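Local coordinates for protein FACT complex subunit SPT16 (PDB 6A8M) that probably serves in the FACT histone chaperone, whose complex destabilises and restores nucleosomes during transcription elongation and takes part in DNA replication and repair, at residues A[14-19]-A[98-103]; A[63-68]-A[119-124]; A[205-210]-A[279-284]; A[415-420]-A[434-439]. One frame throughout, in Å; residues are numbered along the deposited sequence.

Interaction 1. Residues A[14-19]-A[98-103]; sequences NRLLAL and NTFKIE
Leu17 lays one methyl over a face of the Phe100 ring. Its CD2 stands 4.1 Å from the centroid of the Phe100 ring, 19° off the ring normal, which is the geometry of a CH-pi contact, and the leucine and the phenylalanine run antiparallel alongside one another. Leu16 meets the same ring differently: its CD2 comes to the rim near the ring plane, 3.8 Å from Phe100 CE2. One aromatic group is thus touched over a face and at an edge by neighbouring leucines of a single helical turn. The first torsion of Leu16, which sets CG opposite the backbone N (chi1 -178°), sends the branch far enough across for CD2 also to meet Ile102 CD1, tip to tip, at 3.9 Å.

The contact seats helix 9-22 against the start of strand 101-106, at one edge of the six-stranded mixed sheet in the Spt16 N-terminal lobe. Phe12 of the same helix extends the packing on Ile102, while Val89 and Met92 of helix 79-95 touch this isoleucine as well. No hydrogen bond or charge crosses between the two segments, so their mutual fit rests on dispersion, burial of apolar surface and the shape of the ring.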
loop_
_atom_site.group_PDB
_atom_site.type_symbol
_atom_site.label_atom_id
_atom_site.label_comp_id
_atom_site.label_asym_id
_atom_site.label_seq_id
_atom_site.Cartn_x
_atom_site.Cartn_y
_atom_site.Cartn_z
ATOM N N ASN A 14 16.171 -0.561 -14.358
ATOM C CA ASN A 14 15.804 -1.951 -14.091
ATOM C C ASN A 14 14.293 -2.137 -14.070
ATOM O O ASN A 14 13.775 -3.134 -14.588
ATOM C CB ASN A 14 16.412 -2.406 -12.766
ATOM C CG ASN A 14 17.900 -2.617 -12.863
ATOM O OD1 ASN A 14 18.440 -2.820 -13.957
ATOM N ND2 ASN A 14 18.579 -2.568 -11.726
ATOM N N ARG A 15 13.570 -1.176 -13.503
ATOM C CA ARG A 15 12.125 -1.329 -13.356
ATOM C C ARG A 15 11.403 -1.061 -14.670
ATOM O O ARG A 15 10.443 -1.762 -15.013
ATOM C CB ARG A 15 11.620 -0.410 -12.235
ATOM C CG ARG A 15 12.199 -0.816 -10.871
ATOM C CD ARG A 15 11.700 0.032 -9.720
ATOM N NE ARG A 15 12.336 -0.341 -8.446
ATOM C CZ ARG A 15 12.236 0.361 -7.320
ATOM N NH1 ARG A 15 11.541 1.490 -7.294
ATOM N NH2 ARG A 15 12.882 -0.041 -6.218
ATOM N N LEU A 16 11.855 -0.051 -15.413
ATOM C CA LEU A 16 11.287 0.207 -16.734
ATOM C C LEU A 16 11.535 -0.957 -17.679
ATOM O O LEU A 16 10.631 -1.362 -18.417
ATOM C CB LEU A 16 11.854 1.494 -17.325
ATOM C CG LEU A 16 11.251 1.846 -18.693
ATOM C CD1 LEU A 16 9.730 2.000 -18.558
ATOM C CD2 LEU A 16 11.860 3.121 -19.261
ATOM N N LEU A 17 12.747 -1.528 -17.659
ATOM C CA LEU A 17 13.021 -2.680 -18.513
ATOM C C LEU A 17 12.237 -3.908 -18.060
ATOM O O LEU A 17 11.757 -4.679 -18.898
ATOM C CB LEU A 17 14.518 -2.973 -18.549
ATOM C CG LEU A 17 15.350 -1.913 -19.274
ATOM C CD1 LEU A 17 16.788 -2.366 -19.370
ATOM C CD2 LEU A 17 14.779 -1.645 -20.653
ATOM N N ALA A 18 12.060 -4.090 -16.746
ATOM C CA ALA A 18 11.197 -5.179 -16.275
ATOM C C ALA A 18 9.776 -5.027 -16.796
ATOM O O ALA A 18 9.151 -6.008 -17.214
ATOM C CB ALA A 18 11.195 -5.248 -14.750
ATOM N N LEU A 19 9.262 -3.791 -16.810
ATOM C CA LEU A 19 7.925 -3.528 -17.342
ATOM C C LEU A 19 7.851 -3.821 -18.833
ATOM O O LEU A 19 6.887 -4.431 -19.312
ATOM C CB LEU A 19 7.550 -2.070 -17.064
ATOM C CG LEU A 19 6.231 -1.544 -17.619
ATOM C CD1 LEU A 19 5.029 -2.288 -17.040
ATOM C CD2 LEU A 19 6.138 -0.057 -17.306
ATOM N N ASN A 98 20.714 -0.322 -29.392
ATOM C CA ASN A 98 20.131 -1.235 -30.369
ATOM C C ASN A 98 19.033 -2.112 -29.764
ATOM O O ASN A 98 18.784 -3.221 -30.240
ATOM C CB ASN A 98 21.221 -2.098 -31.003
ATOM N N THR A 99 18.358 -1.631 -28.726
ATOM C CA THR A 99 17.341 -2.444 -28.070
ATOM C C THR A 99 16.152 -1.607 -27.611
ATOM O O THR A 99 14.998 -2.002 -27.802
ATOM C CB THR A 99 17.931 -3.186 -26.870
ATOM O OG1 THR A 99 18.755 -2.294 -26.108
ATOM C CG2 THR A 99 18.766 -4.386 -27.310
ATOM N N PHE A 100 16.421 -0.446 -27.020
ATOM C CA PHE A 100 15.386 0.282 -26.303
ATOM C C PHE A 100 15.752 1.757 -26.279
ATOM O O PHE A 100 16.846 2.116 -25.830
ATOM C CB PHE A 100 15.250 -0.267 -24.883
ATOM C CG PHE A 100 14.039 0.205 -24.156
ATOM C CD1 PHE A 100 12.800 -0.360 -24.409
ATOM C CD2 PHE A 100 14.134 1.185 -23.187
ATOM C CE1 PHE A 100 11.685 0.052 -23.730
ATOM C CE2 PHE A 100 13.005 1.607 -22.497
ATOM C CZ PHE A 100 11.782 1.033 -22.767
ATOM N N LYS A 101 14.840 2.608 -26.739
ATOM C CA LYS A 101 15.119 4.033 -26.875
ATOM C C LYS A 101 14.030 4.826 -26.173
ATOM O O LYS A 101 12.854 4.725 -26.540
ATOM C CB LYS A 101 15.200 4.427 -28.350
ATOM C CG LYS A 101 15.571 5.876 -28.586
ATOM C CD LYS A 101 15.297 6.275 -30.027
ATOM C CE LYS A 101 15.876 7.642 -30.308
ATOM N NZ LYS A 101 15.708 8.528 -29.118
ATOM N N ILE A 102 14.420 5.623 -25.185
ATOM C CA ILE A 102 13.490 6.509 -24.487
ATOM C C ILE A 102 13.509 7.858 -25.182
ATOM O O ILE A 102 14.581 8.426 -25.409
ATOM C CB ILE A 102 13.879 6.664 -23.010
ATOM C CG1 ILE A 102 13.868 5.319 -22.285
ATOM C CG2 ILE A 102 12.961 7.674 -22.299
ATOM C CD1 ILE A 102 14.514 5.405 -20.898
ATOM N N GLU A 103 12.327 8.382 -25.506
ATOM C CA GLU A 103 12.192 9.715 -26.077
ATOM C C GLU A 103 11.470 10.616 -25.089
ATOM O O GLU A 103 10.398 10.262 -24.592
ATOM C CB GLU A 103 11.420 9.674 -27.401
ATOM C CG GLU A 103 11.990 8.700 -28.393
ATOM C CD GLU A 103 11.270 8.720 -29.715
ATOM O OE1 GLU A 103 11.485 7.787 -30.518
ATOM O OE2 GLU A 103 10.493 9.665 -29.958
#

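Interaction 2. Residues A[63-68]-A[119-124]; sequences TTLIAV and EDLVER
Leu65 and Leu121 both have first torsions near 180°, which sets CG opposite the backbone N, beside the carbonyl carbon, and the two side chains meet tip to tip. They part at the second torsion, 154° in Leu65 and 73° in Leu121. Leu121 CD2 meets both methyls of its partner, lying 3.5 Å from Leu65 CD2 and 3.7 Å from Leu65 CD1; the first of these is tighter than an ordinary carbon-carbon contact. The other branch of Leu121 turns along the strand, where CD1 rests 3.7 Å from Ala67 CB. A single helix residue therefore spans two strand positions, Leu65 and Ala67, both of which turn the same face of the sheet to it, and the two branches of Leu121 are divided between them.

This is the layering of an alpha/beta sandwich: helix 113-128 covers a face of the mixed sheet, with strand 64-68 running antiparallel to both its neighbours, 32-37 and 72-77. The strand opens with a G1 beta bulge, in which Thr63 and Thr64 both stand opposite Leu37. Ile66 points away, toward the other face. Around the leucine pair, Trp105 touches Leu121 from strand 101-106, and Trp148 of helix 143-158 packs on Leu65.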
loop_
_atom_site.group_PDB
_atom_site.type_symbol
_atom_site.label_atom_id
_atom_site.label_comp_id
_atom_site.label_asym_id
_atom_site.label_seq_id
_atom_site.Cartn_x
_atom_site.Cartn_y
_atom_site.Cartn_z
ATOM N N THR A 63 0.897 15.904 -14.766
ATOM C CA THR A 63 0.768 16.408 -16.133
ATOM C C THR A 63 1.796 15.760 -17.063
ATOM O O THR A 63 2.576 16.432 -17.737
ATOM C CB THR A 63 0.906 17.933 -16.129
ATOM O OG1 THR A 63 0.092 18.467 -15.077
ATOM C CG2 THR A 63 0.434 18.514 -17.421
ATOM N N THR A 64 1.828 14.429 -17.045
ATOM C CA THR A 64 2.870 13.650 -17.694
ATOM C C THR A 64 2.257 12.398 -18.287
ATOM O O THR A 64 1.417 11.761 -17.650
ATOM C CB THR A 64 3.967 13.252 -16.691
ATOM O OG1 THR A 64 4.643 14.430 -16.259
ATOM C CG2 THR A 64 4.971 12.280 -17.304
ATOM N N LEU A 65 2.674 12.059 -19.501
ATOM C CA LEU A 65 2.276 10.819 -20.143
ATOM C C LEU A 65 3.500 9.928 -20.310
ATOM O O LEU A 65 4.568 10.386 -20.723
ATOM C CB LEU A 65 1.626 11.104 -21.499
ATOM C CG LEU A 65 1.080 9.897 -22.262
ATOM C CD1 LEU A 65 -0.050 10.355 -23.191
ATOM C CD2 LEU A 65 2.165 9.214 -23.061
ATOM N N ILE A 66 3.335 8.642 -20.026
ATOM C CA ILE A 66 4.362 7.644 -20.251
ATOM C C ILE A 66 3.739 6.526 -21.075
ATOM O O ILE A 66 2.731 5.945 -20.664
ATOM C CB ILE A 66 4.919 7.080 -18.932
ATOM C CG1 ILE A 66 5.438 8.208 -18.034
ATOM C CG2 ILE A 66 5.965 5.979 -19.209
ATOM C CD1 ILE A 66 5.839 7.744 -16.604
ATOM N N ALA A 67 4.334 6.218 -22.216
ATOM C CA ALA A 67 3.895 5.101 -23.035
ATOM C C ALA A 67 5.058 4.149 -23.238
ATOM O O ALA A 67 6.197 4.587 -23.416
ATOM C CB ALA A 67 3.357 5.567 -24.385
ATOM N N VAL A 68 4.769 2.847 -23.203
ATOM C CA VAL A 68 5.808 1.818 -23.231
ATOM C C VAL A 68 5.567 0.895 -24.417
ATOM O O VAL A 68 4.427 0.511 -24.691
ATOM C CB VAL A 68 5.849 0.993 -21.925
ATOM C CG1 VAL A 68 7.075 0.117 -21.935
ATOM C CG2 VAL A 68 5.855 1.921 -20.669
ATOM N N GLU A 119 -1.550 13.101 -30.781
ATOM C CA GLU A 119 -1.872 12.502 -32.072
ATOM C C GLU A 119 -0.698 11.680 -32.593
ATOM O O GLU A 119 -0.885 10.548 -33.059
ATOM C CB GLU A 119 -2.280 13.589 -33.074
ATOM C CG GLU A 119 -3.643 14.191 -32.751
ATOM C CD GLU A 119 -3.909 15.523 -33.439
ATOM O OE1 GLU A 119 -2.987 16.086 -34.068
ATOM O OE2 GLU A 119 -5.059 16.008 -33.347
ATOM N N ASP A 120 0.519 12.242 -32.526
ATOM C CA ASP A 120 1.740 11.491 -32.843
ATOM C C ASP A 120 1.811 10.189 -32.056
ATOM O O ASP A 120 2.128 9.128 -32.607
ATOM C CB ASP A 120 2.984 12.315 -32.517
ATOM C CG ASP A 120 3.142 13.529 -33.385
ATOM O OD1 ASP A 120 2.378 13.677 -34.364
ATOM O OD2 ASP A 120 4.047 14.337 -33.059
ATOM N N LEU A 121 1.539 10.256 -30.749
ATOM C CA LEU A 121 1.653 9.063 -29.919
ATOM C C LEU A 121 0.619 8.013 -30.317
ATOM O O LEU A 121 0.937 6.822 -30.387
ATOM C CB LEU A 121 1.517 9.432 -28.447
ATOM C CG LEU A 121 1.556 8.179 -27.566
ATOM C CD1 LEU A 121 2.970 7.603 -27.507
ATOM C CD2 LEU A 121 1.006 8.458 -26.226
ATOM N N VAL A 122 -0.615 8.438 -30.610
ATOM C CA VAL A 122 -1.633 7.505 -31.099
ATOM C C VAL A 122 -1.165 6.788 -32.369
ATOM O O VAL A 122 -1.452 5.600 -32.560
ATOM C CB VAL A 122 -2.972 8.245 -31.301
ATOM C CG1 VAL A 122 -3.754 7.638 -32.436
ATOM C CG2 VAL A 122 -3.772 8.195 -30.004
ATOM N N GLU A 123 -0.425 7.479 -33.246
ATOM C CA GLU A 123 0.115 6.808 -34.429
ATOM C C GLU A 123 1.051 5.668 -34.031
ATOM O O GLU A 123 0.971 4.555 -34.574
ATOM C CB GLU A 123 0.843 7.807 -35.334
ATOM C CG GLU A 123 -0.044 8.889 -35.958
ATOM C CD GLU A 123 -1.181 8.325 -36.798
ATOM O OE1 GLU A 123 -0.920 7.829 -37.918
ATOM O OE2 GLU A 123 -2.341 8.393 -36.337
ATOM N N ARG A 124 1.942 5.918 -33.075
ATOM C CA ARG A 124 2.834 4.852 -32.636
ATOM C C ARG A 124 2.058 3.723 -31.956
ATOM O O ARG A 124 2.376 2.544 -32.153
ATOM C CB ARG A 124 3.917 5.425 -31.720
ATOM C CG ARG A 124 5.112 4.505 -31.546
ATOM C CD ARG A 124 6.251 5.170 -30.797
ATOM N NE ARG A 124 6.658 6.438 -31.406
ATOM C CZ ARG A 124 7.832 7.023 -31.177
ATOM N NH1 ARG A 124 8.709 6.443 -30.358
ATOM N NH2 ARG A 124 8.133 8.174 -31.765
#

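Interaction 3. Residues A[205-210]-A[279-284]; sequences RAVDEE and TQLDGN
Val207 sets both methyls against Gly283 CA: CG1 lies 3.9 Å and CG2 4.0 Å from Gly283 CA. The valine directs CG1 opposite its backbone N (chi1 172°), and this rotation brings both branches to the glycine. Having no side chain, Gly283 lets the backbones come close, with Val207 CA and Gly283 CA 5.1 Å apart. One residue earlier in the helix, Ala206 CB meets Leu281 CD2 at 3.6 Å. Leu281 presents that methyl through an extended first torsion and a bend at the second.

These side chains fasten the end of the long helix 179-208 to the loop leading into strand 285-295, within the M24 peptidase-like domain. The helix closes in a Schellman motif, Glu210 taking a positive phi and bonding back to Val207, while Gly283 forms the centre of an inverse gamma turn. Beside the apolar pairs, Gln280 folds over (chi2 74°) to place its amide on the loop itself: NE2 donates to Leu281 O at 2.9 Å, in the carbonyl plane and on a lone pair, although the bond is noticeably bent and the oxygen sits 24° out of the amide plane. The other end of that amide, OE1, accepts from the backbone N of Ile213.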
loop_
_atom_site.group_PDB
_atom_site.type_symbol
_atom_site.label_atom_id
_atom_site.label_comp_id
_atom_site.label_asym_id
_atom_site.label_seq_id
_atom_site.Cartn_x
_atom_site.Cartn_y
_atom_site.Cartn_z
ATOM N N ARG A 205 -4.549 7.058 28.925
ATOM C CA ARG A 205 -4.799 8.269 29.705
ATOM C C ARG A 205 -6.268 8.665 29.636
ATOM O O ARG A 205 -6.892 8.948 30.665
ATOM C CB ARG A 205 -3.903 9.409 29.218
ATOM N N ALA A 206 -6.848 8.660 28.429
ATOM C CA ALA A 206 -8.258 9.016 28.278
ATOM C C ALA A 206 -9.162 8.078 29.071
ATOM O O ALA A 206 -10.166 8.516 29.648
ATOM C CB ALA A 206 -8.643 9.015 26.799
ATOM N N VAL A 207 -8.833 6.786 29.109
ATOM C CA VAL A 207 -9.640 5.833 29.866
ATOM C C VAL A 207 -9.474 6.080 31.355
ATOM O O VAL A 207 -10.454 6.173 32.108
ATOM C CB VAL A 207 -9.250 4.391 29.500
ATOM C CG1 VAL A 207 -9.954 3.414 30.421
ATOM C CG2 VAL A 207 -9.570 4.100 28.050
ATOM N N ASP A 208 -8.221 6.204 31.791
ATOM C CA ASP A 208 -7.920 6.436 33.196
ATOM C C ASP A 208 -8.607 7.698 33.705
ATOM O O ASP A 208 -9.110 7.722 34.835
ATOM C CB ASP A 208 -6.398 6.504 33.371
ATOM C CG ASP A 208 -5.978 6.975 34.745
ATOM O OD1 ASP A 208 -6.054 8.195 35.001
ATOM O OD2 ASP A 208 -5.558 6.126 35.564
ATOM N N GLU A 209 -8.664 8.744 32.880
ATOM C CA GLU A 209 -9.210 10.035 33.278
ATOM C C GLU A 209 -10.690 10.193 32.950
ATOM O O GLU A 209 -11.250 11.266 33.201
ATOM C CB GLU A 209 -8.409 11.168 32.626
ATOM C CG GLU A 209 -7.000 11.326 33.202
ATOM C CD GLU A 209 -6.088 12.170 32.320
ATOM O OE1 GLU A 209 -4.854 12.143 32.538
ATOM O OE2 GLU A 209 -6.604 12.850 31.404
ATOM N N GLU A 210 -11.333 9.160 32.399
ATOM C CA GLU A 210 -12.786 9.148 32.200
ATOM C C GLU A 210 -13.263 10.365 31.411
ATOM O O GLU A 210 -14.390 10.835 31.585
ATOM C CB GLU A 210 -13.523 9.053 33.542
ATOM N N THR A 279 -18.648 7.274 18.120
ATOM C CA THR A 279 -19.292 7.180 19.421
ATOM C C THR A 279 -18.267 7.335 20.537
ATOM O O THR A 279 -17.060 7.222 20.324
ATOM C CB THR A 279 -20.014 5.835 19.551
ATOM O OG1 THR A 279 -19.085 4.785 19.232
ATOM C CG2 THR A 279 -21.176 5.766 18.555
ATOM N N GLN A 280 -18.780 7.559 21.749
ATOM C CA GLN A 280 -17.944 7.778 22.927
ATOM C C GLN A 280 -16.923 6.660 23.129
ATOM O O GLN A 280 -17.201 5.480 22.895
ATOM C CB GLN A 280 -18.822 7.901 24.174
ATOM C CG GLN A 280 -18.083 7.697 25.499
ATOM C CD GLN A 280 -17.195 8.870 25.894
ATOM O OE1 GLN A 280 -17.436 10.025 25.497
ATOM N NE2 GLN A 280 -16.149 8.576 26.670
ATOM N N LEU A 281 -15.718 7.053 23.531
ATOM C CA LEU A 281 -14.702 6.084 23.914
ATOM C C LEU A 281 -15.229 5.224 25.060
ATOM O O LEU A 281 -15.636 5.745 26.102
ATOM C CB LEU A 281 -13.430 6.822 24.328
ATOM C CG LEU A 281 -12.274 6.036 24.943
ATOM C CD1 LEU A 281 -11.788 4.991 23.985
ATOM C CD2 LEU A 281 -11.152 7.005 25.276
ATOM N N ASP A 282 -15.270 3.913 24.850
ATOM C CA ASP A 282 -15.789 2.987 25.852
ATOM C C ASP A 282 -14.603 2.343 26.548
ATOM O O ASP A 282 -13.956 1.450 25.995
ATOM C CB ASP A 282 -16.705 1.945 25.221
ATOM C CG ASP A 282 -17.229 0.960 26.249
ATOM O OD1 ASP A 282 -17.638 1.419 27.324
ATOM O OD2 ASP A 282 -17.209 -0.260 25.995
ATOM N N GLY A 283 -14.322 2.796 27.768
ATOM C CA GLY A 283 -13.148 2.347 28.502
ATOM C C GLY A 283 -13.352 1.041 29.241
ATOM O O GLY A 283 -13.154 0.970 30.452
ATOM N N ASN A 284 -13.745 0.001 28.515
ATOM C CA ASN A 284 -13.976 -1.320 29.077
ATOM C C ASN A 284 -13.814 -2.345 27.969
ATOM O O ASN A 284 -14.052 -2.042 26.800
ATOM C CB ASN A 284 -15.375 -1.457 29.673
ATOM C CG ASN A 284 -15.373 -1.330 31.162
ATOM O OD1 ASN A 284 -14.829 -2.186 31.872
ATOM N ND2 ASN A 284 -15.976 -0.255 31.659
#

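Interaction 4. Residues A[415-420]-A[434-439]; sequences LQLADT and YTKSRS
Lys436 and Asp419 approach from opposite directions and close a salt bridge between strand 412-424 and the segment that follows strand 427-430, in the M24 pita-bread fold. The ammonium does not lie in the plane of the carboxylate: Lys436 NZ meets Asp419 OD2 at 2.9 Å from above, 63° out of that plane. Its path begins with CG held between the backbone N and the carbonyl carbon (chi1 50°), after which the chain runs extended to the acid. Near its root the same lysine crosses Leu417 at about a right angle, Lys436 CB lying 4.0 Å from Leu417 CD1; the apolar part of the lysine thus covers a leucine while its charged end goes on to Asp419, two residues along and on the same face of the strand.

Both charges have further partners. Gln325 of helix 312-332 bonds to each, its NE2 to Asp419 OD2 and its OE1 to Lys436 NZ, while Arg304 and Thr432 hold Asp419 OD1. Such company would favour an ionised carboxylate and probably fixes its rotation. A water accepts from Lys436 NZ at 2.7 Å. The bond it gives in turn is weak, the water O lying 3.3 Å from Asp419 OD1.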
loop_
_atom_site.group_PDB
_atom_site.type_symbol
_atom_site.label_atom_id
_atom_site.label_comp_id
_atom_site.label_asym_id
_atom_site.label_seq_id
_atom_site.Cartn_x
_atom_site.Cartn_y
_atom_site.Cartn_z
ATOM N N LEU A 415 -11.937 -8.344 18.173
ATOM C CA LEU A 415 -10.500 -8.539 18.309
ATOM C C LEU A 415 -9.844 -8.264 16.977
ATOM O O LEU A 415 -10.350 -8.681 15.933
ATOM C CB LEU A 415 -10.142 -9.981 18.745
ATOM C CG LEU A 415 -10.769 -10.424 20.069
ATOM C CD1 LEU A 415 -10.567 -11.926 20.283
ATOM C CD2 LEU A 415 -10.175 -9.632 21.238
ATOM N N GLN A 416 -8.683 -7.618 17.006
ATOM C CA GLN A 416 -8.001 -7.381 15.751
ATOM C C GLN A 416 -6.509 -7.233 15.999
ATOM O O GLN A 416 -6.092 -6.525 16.913
ATOM C CB GLN A 416 -8.564 -6.140 15.049
ATOM C CG GLN A 416 -7.942 -5.889 13.702
ATOM C CD GLN A 416 -8.711 -4.862 12.921
ATOM O OE1 GLN A 416 -8.878 -3.706 13.374
ATOM N NE2 GLN A 416 -9.220 -5.272 11.768
ATOM N N LEU A 417 -5.711 -7.880 15.154
ATOM C CA LEU A 417 -4.262 -7.812 15.267
ATOM C C LEU A 417 -3.697 -7.731 13.862
ATOM O O LEU A 417 -4.107 -8.512 13.004
ATOM C CB LEU A 417 -3.732 -9.067 15.973
ATOM C CG LEU A 417 -2.259 -9.118 16.343
ATOM C CD1 LEU A 417 -1.962 -8.074 17.427
ATOM C CD2 LEU A 417 -1.887 -10.522 16.812
ATOM N N ALA A 418 -2.754 -6.815 13.629
ATOM C CA ALA A 418 -2.102 -6.738 12.324
ATOM C C ALA A 418 -0.630 -6.405 12.494
ATOM O O ALA A 418 -0.252 -5.643 13.381
ATOM C CB ALA A 418 -2.780 -5.692 11.401
ATOM N N ASP A 419 0.202 -6.974 11.614
ATOM C CA ASP A 419 1.620 -6.664 11.577
ATOM C C ASP A 419 2.097 -6.685 10.136
ATOM O O ASP A 419 1.506 -7.345 9.275
ATOM C CB ASP A 419 2.448 -7.653 12.421
ATOM C CG ASP A 419 2.381 -7.328 13.901
ATOM O OD1 ASP A 419 2.974 -6.313 14.303
ATOM O OD2 ASP A 419 1.722 -8.071 14.654
ATOM N N THR A 420 3.190 -5.967 9.889
ATOM C CA THR A 420 3.828 -5.949 8.577
ATOM C C THR A 420 4.913 -7.021 8.532
ATOM O O THR A 420 5.762 -7.090 9.425
ATOM C CB THR A 420 4.395 -4.560 8.315
ATOM O OG1 THR A 420 3.311 -3.619 8.412
ATOM C CG2 THR A 420 5.041 -4.461 6.939
ATOM N N TYR A 434 6.190 -3.309 17.812
ATOM C CA TYR A 434 5.473 -2.837 18.989
ATOM C C TYR A 434 4.814 -4.023 19.691
ATOM O O TYR A 434 4.323 -4.952 19.043
ATOM C CB TYR A 434 4.432 -1.774 18.612
ATOM C CG TYR A 434 3.716 -1.248 19.827
ATOM C CD1 TYR A 434 4.360 -0.376 20.716
ATOM C CD2 TYR A 434 2.429 -1.660 20.130
ATOM C CE1 TYR A 434 3.709 0.086 21.858
ATOM C CE2 TYR A 434 1.784 -1.207 21.262
ATOM C CZ TYR A 434 2.422 -0.342 22.123
ATOM O OH TYR A 434 1.771 0.097 23.261
ATOM N N THR A 435 4.840 -4.010 21.026
ATOM C CA THR A 435 4.382 -5.168 21.786
ATOM C C THR A 435 2.945 -5.566 21.439
ATOM O O THR A 435 2.090 -4.738 21.100
ATOM C CB THR A 435 4.491 -4.909 23.305
ATOM O OG1 THR A 435 4.055 -6.077 24.012
ATOM C CG2 THR A 435 3.594 -3.742 23.714
ATOM N N LYS A 436 2.695 -6.872 21.515
ATOM C CA LYS A 436 1.348 -7.415 21.491
ATOM C C LYS A 436 1.166 -8.422 22.616
ATOM O O LYS A 436 0.182 -9.160 22.617
ATOM C CB LYS A 436 1.037 -8.069 20.146
ATOM C CG LYS A 436 2.127 -9.057 19.686
ATOM C CD LYS A 436 2.067 -9.217 18.173
ATOM C CE LYS A 436 3.102 -10.208 17.661
ATOM N NZ LYS A 436 3.273 -10.066 16.175
ATOM N N SER A 437 2.094 -8.471 23.563
ATOM C CA SER A 437 1.947 -9.382 24.687
ATOM C C SER A 437 0.743 -8.954 25.499
ATOM O O SER A 437 0.569 -7.764 25.763
ATOM C CB SER A 437 3.207 -9.357 25.542
ATOM O OG SER A 437 4.296 -9.862 24.785
ATOM N N ARG A 438 -0.102 -9.919 25.879
ATOM C CA ARG A 438 -1.337 -9.568 26.582
ATOM C C ARG A 438 -1.052 -8.753 27.839
ATOM O O ARG A 438 -1.749 -7.773 28.124
ATOM C CB ARG A 438 -2.128 -10.835 26.935
ATOM C CG ARG A 438 -3.447 -10.511 27.650
ATOM C CD ARG A 438 -4.494 -11.627 27.548
ATOM N NE ARG A 438 -4.016 -12.924 28.044
ATOM C CZ ARG A 438 -3.995 -13.271 29.330
ATOM N NH1 ARG A 438 -4.397 -12.420 30.268
ATOM N NH2 ARG A 438 -3.566 -14.478 29.686
ATOM N N SER A 439 0.005 -9.104 28.570
ATOM C CA SER A 439 0.332 -8.396 29.800
ATOM C C SER A 439 0.638 -6.925 29.567
ATOM O O SER A 439 0.598 -6.144 30.526
ATOM C CB SER A 439 1.526 -9.060 30.482
ATOM O OG SER A 439 2.650 -9.047 29.615
HETATM O O HOH W 1 5.118 -8.036 16.174
#

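Overall arrangement
Interactions 1 and 2 belong to the N-terminal lobe, their centres about 15 Å apart. Their segments alternate along the chain, and helices 9-22 and 113-128 cover opposite faces of one mixed sheet. They meet where Leu19 packs on Val68 and where Glu103 forms a salt bridge with Arg124. Interactions 3 and 4 follow in series in the M24 domain, with centres about 20 Å apart and no direct touch; helix 179-208 ends at interaction 3, and its earlier residues touch Tyr434 and Thr420 of interaction 4. The two pairs, with centres about 43 to 56 Å apart, lie on opposite sides of the chain's centre: two lobes, each with its own sheets, in one Spt16 chain.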